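Local coordinates for protein geranylgeranyl pyrophosphate synthase (Geoglobus acetivorans, PDB 5JFQ) that builds geranylgeranyl diphosphate, with some farnesyl diphosphate, by magnesium-dependent stepwise addition of isopentenyl diphosphate to dimethylallyl diphosphate, at residues A184-P187 / A188-G192; K65-H68 / A69-I73; A141-C144 / V145-E149. All coordinates share one frame; numbering follows the deposited sequence.

Contact 1 (A184-P187 / A188-G192)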
ATOM      1  N   ALA B 184       1.313 -12.743 -16.264  1.00 60.80           N
ATOM      2  CA  ALA B 184       1.855 -13.204 -17.537  1.00 62.66           C
ATOM      3  C   ALA B 184       2.663 -12.118 -18.229  1.00 60.62           C
ATOM      4  O   ALA B 184       3.672 -12.408 -18.884  1.00 56.46           O
ATOM      5  CB  ALA B 184       0.716 -13.674 -18.449  1.00 58.35           C
ATOM      6  N   SER B 185       2.231 -10.869 -18.086  1.00 59.45           N
ATOM      7  CA  SER B 185       2.913  -9.775 -18.755  1.00 56.12           C
ATOM      8  C   SER B 185       4.327  -9.604 -18.234  1.00 57.30           C
ATOM      9  O   SER B 185       5.248  -9.362 -19.017  1.00 59.77           O
ATOM     10  CB  SER B 185       2.130  -8.481 -18.565  1.00 60.08           C
ATOM     11  OG  SER B 185       1.924  -7.832 -19.797  1.00 59.72           O
ATOM     12  N   ILE B 186       4.532  -9.740 -16.926  1.00 58.53           N
ATOM     13  CA  ILE B 186       5.726  -9.154 -16.316  1.00 55.40           C
ATOM     14  C   ILE B 186       7.024  -9.806 -16.793  1.00 56.98           C
ATOM     15  O   ILE B 186       8.029  -9.088 -16.902  1.00 55.78           O
ATOM     16  CB  ILE B 186       5.626  -9.123 -14.777  1.00 53.07           C
ATOM     17  CG1 ILE B 186       6.620  -8.094 -14.215  1.00 54.32           C
ATOM     18  CG2 ILE B 186       5.807 -10.493 -14.130  1.00 49.31           C
ATOM     19  CD1 ILE B 186       6.613  -7.976 -12.692  1.00 49.95           C
ATOM     20  N   PRO B 187       7.086 -11.109 -17.120  1.00 58.40           N
ATOM     21  CA  PRO B 187       8.356 -11.620 -17.671  1.00 56.92           C
ATOM     22  C   PRO B 187       8.705 -10.996 -19.015  1.00 58.93           C
ATOM     23  O   PRO B 187       9.892 -10.789 -19.310  1.00 57.17           O
ATOM     24  CB  PRO B 187       8.121 -13.137 -17.783  1.00 55.83           C
ATOM     25  CG  PRO B 187       6.973 -13.430 -16.894  1.00 56.93           C
ATOM     26  CD  PRO B 187       6.103 -12.202 -16.980  1.00 56.66           C
ATOM     27  N   ALA B 188       7.702 -10.677 -19.837  1.00 54.21           N
ATOM     28  CA  ALA B 188       7.964  -9.932 -21.061  1.00 54.54           C
ATOM     29  C   ALA B 188       8.519  -8.556 -20.757  1.00 56.46           C
ATOM     30  O   ALA B 188       9.327  -8.023 -21.528  1.00 62.51           O
ATOM     31  CB  ALA B 188       6.691  -9.805 -21.891  1.00 57.39           C
ATOM     32  N   VAL B 189       8.092  -7.959 -19.649  1.00 54.27           N
ATOM     33  CA  VAL B 189       8.639  -6.666 -19.276  1.00 54.40           C
ATOM     34  C   VAL B 189      10.041  -6.831 -18.725  1.00 53.86           C
ATOM     35  O   VAL B 189      10.956  -6.085 -19.092  1.00 55.25           O
ATOM     36  CB  VAL B 189       7.728  -5.963 -18.263  1.00 53.82           C
ATOM     37  CG1 VAL B 189       8.275  -4.575 -17.959  1.00 50.26           C
ATOM     38  CG2 VAL B 189       6.322  -5.891 -18.801  1.00 56.67           C
ATOM     39  N   LEU B 190      10.228  -7.819 -17.843  1.00 49.42           N
ATOM     40  CA  LEU B 190      11.502  -7.973 -17.150  1.00 54.71           C
ATOM     41  C   LEU B 190      12.636  -8.306 -18.119  1.00 58.18           C
ATOM     42  O   LEU B 190      13.767  -7.845 -17.940  1.00 55.26           O
ATOM     43  CB  LEU B 190      11.378  -9.044 -16.065  1.00 54.38           C
ATOM     44  CG  LEU B 190      10.737  -8.544 -14.765  1.00 50.92           C
ATOM     45  CD1 LEU B 190      10.494  -9.648 -13.738  1.00 40.56           C
ATOM     46  CD2 LEU B 190      11.600  -7.446 -14.175  1.00 48.83           C
ATOM     47  N   PHE B 191      12.349  -9.086 -19.159  1.00 60.35           N
ATOM     48  CA  PHE B 191      13.354  -9.577 -20.093  1.00 55.86           C
ATOM     49  C   PHE B 191      13.186  -8.970 -21.478  1.00 58.15           C
ATOM     50  O   PHE B 191      13.436  -9.627 -22.485  1.00 61.30           O
ATOM     51  CB  PHE B 191      13.300 -11.096 -20.151  1.00 50.50           C
ATOM     52  CG  PHE B 191      13.256 -11.707 -18.809  1.00 55.32           C
ATOM     53  CD1 PHE B 191      14.010 -11.169 -17.781  1.00 56.70           C
ATOM     54  CD2 PHE B 191      12.436 -12.774 -18.542  1.00 59.65           C
ATOM     55  CE1 PHE B 191      13.973 -11.701 -16.510  1.00 57.84           C
ATOM     56  CE2 PHE B 191      12.390 -13.319 -17.271  1.00 63.50           C
ATOM     57  CZ  PHE B 191      13.163 -12.773 -16.250  1.00 62.29           C
ATOM     58  N   GLY B 192      12.725  -7.727 -21.535  1.00 52.76           N
ATOM     59  CA  GLY B 192      12.864  -6.945 -22.743  1.00 54.17           C
ATOM     60  C   GLY B 192      12.232  -7.531 -23.982  1.00 59.93           C
ATOM     61  O   GLY B 192      12.638  -7.175 -25.092  1.00 58.07           O
TER

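Contact 2 (K65-H68 / A69-I73)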
ATOM      1  N   LYS B  65      14.767 -16.572 -12.794  1.00 62.97           N
ATOM      2  CA  LYS B  65      14.994 -15.137 -12.749  1.00 60.65           C
ATOM      3  C   LYS B  65      13.688 -14.370 -12.564  1.00 62.31           C
ATOM      4  O   LYS B  65      13.715 -13.237 -12.066  1.00 60.22           O
ATOM      5  CB  LYS B  65      15.731 -14.666 -14.013  1.00 60.61           C
ATOM      6  CG  LYS B  65      17.194 -15.119 -14.080  1.00 64.98           C
ATOM      7  CD  LYS B  65      17.976 -14.457 -15.230  1.00 66.62           C
ATOM      8  CE  LYS B  65      19.389 -15.084 -15.413  1.00 63.01           C
ATOM      9  NZ  LYS B  65      20.311 -14.239 -16.262  1.00 68.25           N
ATOM     10  N   ALA B  66      12.548 -14.967 -12.924  1.00 60.93           N
ATOM     11  CA  ALA B  66      11.246 -14.330 -12.763  1.00 54.01           C
ATOM     12  C   ALA B  66      10.630 -14.576 -11.388  1.00 54.02           C
ATOM     13  O   ALA B  66       9.492 -14.157 -11.148  1.00 54.66           O
ATOM     14  CB  ALA B  66      10.290 -14.815 -13.850  1.00 53.03           C
ATOM     15  N   ILE B  67      11.360 -15.222 -10.478  1.00 52.50           N
ATOM     16  CA  ILE B  67      10.750 -15.671  -9.237  1.00 52.54           C
ATOM     17  C   ILE B  67      10.376 -14.483  -8.353  1.00 56.90           C
ATOM     18  O   ILE B  67       9.332 -14.503  -7.679  1.00 57.03           O
ATOM     19  CB  ILE B  67      11.672 -16.669  -8.517  1.00 49.50           C
ATOM     20  CG1 ILE B  67      10.939 -17.297  -7.339  1.00 56.35           C
ATOM     21  CG2 ILE B  67      12.936 -15.987  -8.013  1.00 60.06           C
ATOM     22  CD1 ILE B  67       9.941 -18.355  -7.744  1.00 60.63           C
ATOM     23  N   HIS B  68      11.195 -13.422  -8.355  1.00 48.74           N
ATOM     24  CA  HIS B  68      10.907 -12.283  -7.490  1.00 48.93           C
ATOM     25  C   HIS B  68       9.611 -11.588  -7.923  1.00 55.31           C
ATOM     26  O   HIS B  68       8.753 -11.271  -7.082  1.00 53.51           O
ATOM     27  CB  HIS B  68      12.094 -11.315  -7.481  1.00 50.47           C
ATOM     28  CG  HIS B  68      13.335 -11.875  -6.843  1.00 58.20           C
ATOM     29  ND1 HIS B  68      13.610 -11.746  -5.497  1.00 60.56           N
ATOM     30  CD2 HIS B  68      14.377 -12.566  -7.371  1.00 51.34           C
ATOM     31  CE1 HIS B  68      14.762 -12.338  -5.220  1.00 53.03           C
ATOM     32  NE2 HIS B  68      15.243 -12.847  -6.341  1.00 52.82           N
ATOM     33  N   ALA B  69       9.430 -11.389  -9.233  1.00 49.57           N
ATOM     34  CA  ALA B  69       8.153 -10.910  -9.744  1.00 48.01           C
ATOM     35  C   ALA B  69       7.018 -11.889  -9.459  1.00 52.70           C
ATOM     36  O   ALA B  69       5.868 -11.472  -9.266  1.00 52.30           O
ATOM     37  CB  ALA B  69       8.258 -10.661 -11.235  1.00 49.29           C
ATOM     38  N   ALA B  70       7.299 -13.188  -9.441  1.00 50.59           N
ATOM     39  CA  ALA B  70       6.244 -14.118  -9.067  1.00 52.57           C
ATOM     40  C   ALA B  70       5.874 -13.936  -7.599  1.00 53.25           C
ATOM     41  O   ALA B  70       4.694 -13.825  -7.252  1.00 50.97           O
ATOM     42  CB  ALA B  70       6.669 -15.557  -9.353  1.00 52.04           C
ATOM     43  N   ILE B  71       6.873 -13.884  -6.722  1.00 54.01           N
ATOM     44  CA  ILE B  71       6.570 -13.662  -5.317  1.00 52.68           C
ATOM     45  C   ILE B  71       5.936 -12.289  -5.123  1.00 55.43           C
ATOM     46  O   ILE B  71       5.032 -12.129  -4.292  1.00 57.11           O
ATOM     47  CB  ILE B  71       7.849 -13.852  -4.478  1.00 55.56           C
ATOM     48  CG1 ILE B  71       8.361 -15.281  -4.656  1.00 56.02           C
ATOM     49  CG2 ILE B  71       7.611 -13.551  -2.998  1.00 51.32           C
ATOM     50  CD1 ILE B  71       7.270 -16.333  -4.503  1.00 59.72           C
ATOM     51  N   ALA B  72       6.354 -11.287  -5.903  1.00 50.62           N
ATOM     52  CA  ALA B  72       5.830  -9.944  -5.675  1.00 52.38           C
ATOM     53  C   ALA B  72       4.351  -9.869  -6.004  1.00 52.06           C
ATOM     54  O   ALA B  72       3.572  -9.270  -5.256  1.00 51.23           O
ATOM     55  CB  ALA B  72       6.600  -8.908  -6.489  1.00 48.06           C
ATOM     56  N   ILE B  73       3.950 -10.465  -7.118  1.00 52.28           N
ATOM     57  CA  ILE B  73       2.550 -10.435  -7.503  1.00 51.03           C
ATOM     58  C   ILE B  73       1.698 -11.235  -6.521  1.00 52.51           C
ATOM     59  O   ILE B  73       0.596 -10.807  -6.152  1.00 54.06           O
ATOM     60  CB  ILE B  73       2.413 -10.929  -8.946  1.00 51.82           C
ATOM     61  CG1 ILE B  73       3.039  -9.883  -9.864  1.00 48.76           C
ATOM     62  CG2 ILE B  73       0.953 -11.219  -9.279  1.00 57.30           C
ATOM     63  CD1 ILE B  73       2.680 -10.051 -11.296  1.00 57.46           C
TER
HETATM   64  O   HOH W   1      11.838 -11.468 -10.651  1.00 47.64           O

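Contact 3 (A141-C144 / V145-E149)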
ATOM      1  N   ALA B 141       2.493  -1.074 -10.221  1.00 50.69           N
ATOM      2  CA  ALA B 141       1.874  -0.069  -9.371  1.00 48.42           C
ATOM      3  C   ALA B 141       0.589   0.460 -10.000  1.00 45.99           C
ATOM      4  O   ALA B 141      -0.379   0.754  -9.292  1.00 48.65           O
ATOM      5  CB  ALA B 141       2.869   1.065  -9.095  1.00 47.84           C
ATOM      6  N   ARG B 142       0.567   0.608 -11.326  1.00 46.43           N
ATOM      7  CA  ARG B 142      -0.660   1.003 -12.009  1.00 50.23           C
ATOM      8  C   ARG B 142      -1.712  -0.083 -11.875  1.00 53.80           C
ATOM      9  O   ARG B 142      -2.908   0.196 -11.704  1.00 48.03           O
ATOM     10  CB  ARG B 142      -0.373   1.266 -13.482  1.00 47.55           C
ATOM     11  CG  ARG B 142       0.229   2.614 -13.762  1.00 55.59           C
ATOM     12  CD  ARG B 142      -0.777   3.522 -14.504  1.00 63.22           C
ATOM     13  NE  ARG B 142      -2.145   3.436 -13.985  1.00 59.67           N
ATOM     14  CZ  ARG B 142      -2.675   4.260 -13.080  1.00 56.94           C
ATOM     15  NH1 ARG B 142      -1.966   5.252 -12.556  1.00 51.92           N
ATOM     16  NH2 ARG B 142      -3.935   4.092 -12.693  1.00 67.48           N
ATOM     17  N   VAL B 143      -1.267  -1.334 -11.980  1.00 52.18           N
ATOM     18  CA  VAL B 143      -2.119  -2.486 -11.738  1.00 49.36           C
ATOM     19  C   VAL B 143      -2.755  -2.384 -10.359  1.00 49.47           C
ATOM     20  O   VAL B 143      -3.971  -2.557 -10.204  1.00 54.99           O
ATOM     21  CB  VAL B 143      -1.277  -3.770 -11.920  1.00 43.17           C
ATOM     22  CG1 VAL B 143      -1.911  -4.968 -11.252  1.00 46.05           C
ATOM     23  CG2 VAL B 143      -1.036  -4.020 -13.399  1.00 40.33           C
ATOM     24  N   CYS B 144      -1.953  -2.050  -9.345  1.00 47.00           N
ATOM     25  CA  CYS B 144      -2.475  -1.920  -7.992  1.00 46.77           C
ATOM     26  C   CYS B 144      -3.475  -0.772  -7.891  1.00 50.97           C
ATOM     27  O   CYS B 144      -4.478  -0.874  -7.180  1.00 48.72           O
ATOM     28  CB  CYS B 144      -1.318  -1.733  -7.014  1.00 41.27           C
ATOM     29  SG  CYS B 144      -0.272  -3.211  -6.837  1.00 43.73           S
ATOM     30  N   VAL B 145      -3.225   0.330  -8.596  1.00 52.65           N
ATOM     31  CA  VAL B 145      -4.208   1.407  -8.617  1.00 47.79           C
ATOM     32  C   VAL B 145      -5.517   0.895  -9.187  1.00 50.49           C
ATOM     33  O   VAL B 145      -6.597   1.216  -8.683  1.00 52.52           O
ATOM     34  CB  VAL B 145      -3.677   2.613  -9.415  1.00 47.82           C
ATOM     35  CG1 VAL B 145      -4.766   3.650  -9.604  1.00 45.79           C
ATOM     36  CG2 VAL B 145      -2.452   3.228  -8.728  1.00 47.56           C
ATOM     37  N   GLU B 146      -5.442   0.065 -10.229  1.00 51.52           N
ATOM     38  CA  GLU B 146      -6.657  -0.378 -10.901  1.00 51.40           C
ATOM     39  C   GLU B 146      -7.429  -1.380 -10.056  1.00 53.36           C
ATOM     40  O   GLU B 146      -8.659  -1.321 -10.008  1.00 54.61           O
ATOM     41  CB  GLU B 146      -6.321  -0.958 -12.266  1.00 53.57           C
ATOM     42  CG  GLU B 146      -5.952   0.108 -13.275  1.00 57.77           C
ATOM     43  CD  GLU B 146      -6.426  -0.238 -14.670  1.00 66.29           C
ATOM     44  OE1 GLU B 146      -5.681  -0.936 -15.391  1.00 60.84           O
ATOM     45  OE2 GLU B 146      -7.557   0.171 -15.035  1.00 71.11           O
ATOM     46  N   ILE B 147      -6.734  -2.297  -9.377  1.00 52.53           N
ATOM     47  CA  ILE B 147      -7.414  -3.183  -8.430  1.00 55.36           C
ATOM     48  C   ILE B 147      -8.204  -2.368  -7.418  1.00 50.55           C
ATOM     49  O   ILE B 147      -9.350  -2.697  -7.094  1.00 59.32           O
ATOM     50  CB  ILE B 147      -6.410  -4.116  -7.723  1.00 56.20           C
ATOM     51  CG1 ILE B 147      -5.539  -4.864  -8.734  1.00 50.96           C
ATOM     52  CG2 ILE B 147      -7.142  -5.086  -6.789  1.00 48.43           C
ATOM     53  CD1 ILE B 147      -4.642  -5.881  -8.092  1.00 47.92           C
ATOM     54  N   CYS B 148      -7.603  -1.297  -6.899  1.00 48.51           N
ATOM     55  CA  CYS B 148      -8.314  -0.412  -5.982  1.00 51.40           C
ATOM     56  C   CYS B 148      -9.497   0.244  -6.679  1.00 53.07           C
ATOM     57  O   CYS B 148     -10.593   0.344  -6.115  1.00 52.92           O
ATOM     58  CB  CYS B 148      -7.363   0.656  -5.434  1.00 45.78           C
ATOM     59  SG  CYS B 148      -5.981   0.034  -4.468  1.00 43.52           S
ATOM     60  N   GLU B 149      -9.278   0.728  -7.903  1.00 50.19           N
ATOM     61  CA  GLU B 149     -10.379   1.258  -8.691  1.00 54.75           C
ATOM     62  C   GLU B 149     -11.461   0.198  -8.886  1.00 57.25           C
ATOM     63  O   GLU B 149     -12.654   0.497  -8.783  1.00 56.52           O
ATOM     64  CB  GLU B 149      -9.858   1.773 -10.034  1.00 50.33           C
ATOM     65  CG  GLU B 149      -8.958   2.997  -9.924  1.00 48.81           C
ATOM     66  CD  GLU B 149      -8.460   3.483 -11.276  1.00 52.12           C
ATOM     67  OE1 GLU B 149      -8.659   2.753 -12.274  1.00 55.29           O
ATOM     68  OE2 GLU B 149      -7.866   4.588 -11.349  1.00 55.71           O
TER

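Contact 1 (A184-P187 / A188-G192)
Ile186 and Leu190 come alongside each other through two different first torsions: Ile186 holds CG1 opposite its own N (chi1 -160°), whereas Leu190 swings CG back beside its N (chi1 -81°). Both side chains then point the same way, one helical turn apart, with Ile186 CG1 4.2 Å from Leu190 CG. The backbone under them is tied by a bond of 2.7 Å from Leu190 N to Ile186 O, and flanking bonds run from Val189 N to Ser185 O (3.2 Å) and from Phe191 N to Pro187 O (3.0 Å). This is the closing turn of helix 165-190 in the all-helical fold of the trans-prenyl diphosphate synthases. The helix is kinked at Pro187, whose ring nitrogen has no hydrogen to give to the preceding turn. Phe191 is the first residue to depart from helical geometry, and Gly192 follows with a positive phi. The phenyl ring folds back over the helix end: CB of Leu190 sits 3.7 Å above one face, offset toward the rim, and Pro187 CB packs 4.3 Å from Phe191 CE2. Pro187 O approaches the same ring obliquely while accepting the backbone N-H of Phe191. An alanine here could still offer that N-H, but Pro187 CB and Leu190 CB would probably lose their aromatic cover, leaving a gap at the end of the helix. Two further carbonyls are satisfied by neighbouring side chains, Leu190 O by Asn132 of helix 130-159 and Ala184 O by Ser55 of helix 47-58.

Contact 2 (K65-H68 / A69-I73)
Ile67 and Ile71 pack one turn apart with their CG1 atoms 4.2 Å from each other, and they reach this meeting by unlike conformations. In Ile67, CG1 stands across from the backbone N (chi1 -171°), and the next torsion turns CD1 aside (chi2 76°). In Ile71 the same branch lies beside the N (chi1 -61°), leaning back over the preceding turn toward Ile67 O, which also accepts the N-H of Ile71 at 2.7 Å. His68 also keeps CG beside its own N, and its imidazole leads out from the helix; within this segment pair only CB is close, to the N of the next residue, Ala69. Parallel to the isoleucine bond run two more, from Ala70 N to Ala66 O (2.9 Å) and from Ala72 N to His68 O (2.7 Å). One step earlier a water stands in for the direct bond: it donates to Lys65 O at 2.9 Å and accepts from Ala69 N at 2.8 Å, at the opening turn of helix 67-88, the helix that further on carries Asp84 and Asp88, which as in relatives probably bind magnesium. Four helices pack around it: Ile67 and His68 reach Lys19 of helix 9-23, Ala66 and Ala70 face helix 47-58, Ile71 and His68 meet Ile122 of helix 105-123, and Ala69 and Ile73 lie against helix 165-190.

Contact 3 (A141-C144 / V145-E149)
Arg142 O receives the N-H of Glu146 at 2.9 Å, matched in length by the bond from Ile147 N to Val143 O, and Glu146 CG leans in beside the same Arg142 oxygen. Bends at chi2 and chi3 (-110° and 42°) curl the arginine so that its guanidinium passes across Val145: CG2 of the valine lies over one face, while CG1 is the branch nearest the group, beside Arg142 NH2. Glu149 OE2 sits at the guanidinium edge near its plane, 4.2 Å from Arg142 NH2, too far for a salt bridge. Its hydrogen-bond partner is Tyr33 of the second subunit, just as Arg142 NH1 forms a salt bridge with Glu121 of that subunit. This part of helix 130-159 thus belongs to the homodimer interface of the all-helical prenyl synthase fold, where Cys144 and Cys148 also pack against the partner. Glu146, by contrast, pairs within its own subunit, its OE1 in a salt bridge with Arg173 of helix 165-190. Toward that helix Val143 CG1 touches Ile147 CD1 at 4.3 Å, and the side chain of Ile147 is about 4 Å from that of Lys175, which by similarity to relatives probably binds dimethylallyl diphosphate.

How the contacts relate
All three contacts are made between successive turns of one helix and are largely buried, yet what buries them differs. Contacts 1 and 2 are neighbours inside one subunit: Ala69 CB packs 3.5 Å from both Ile186 CD1 and Leu190 CD1, and the ring of Phe191 reaches Lys65, so that the end of one helix lies against the start of another. Their side-chain chemistry is apolar, with a water at the helix start in contact 2 and, in contact 1, a proline kink one turn before the helix ends. Contact 3, its centre about 18 Å from those of the others, touches neither; lying mid-helix, it adds charged side chains that pair with the second subunit along one flank and with helix 165-190, also home to contact 1, along another.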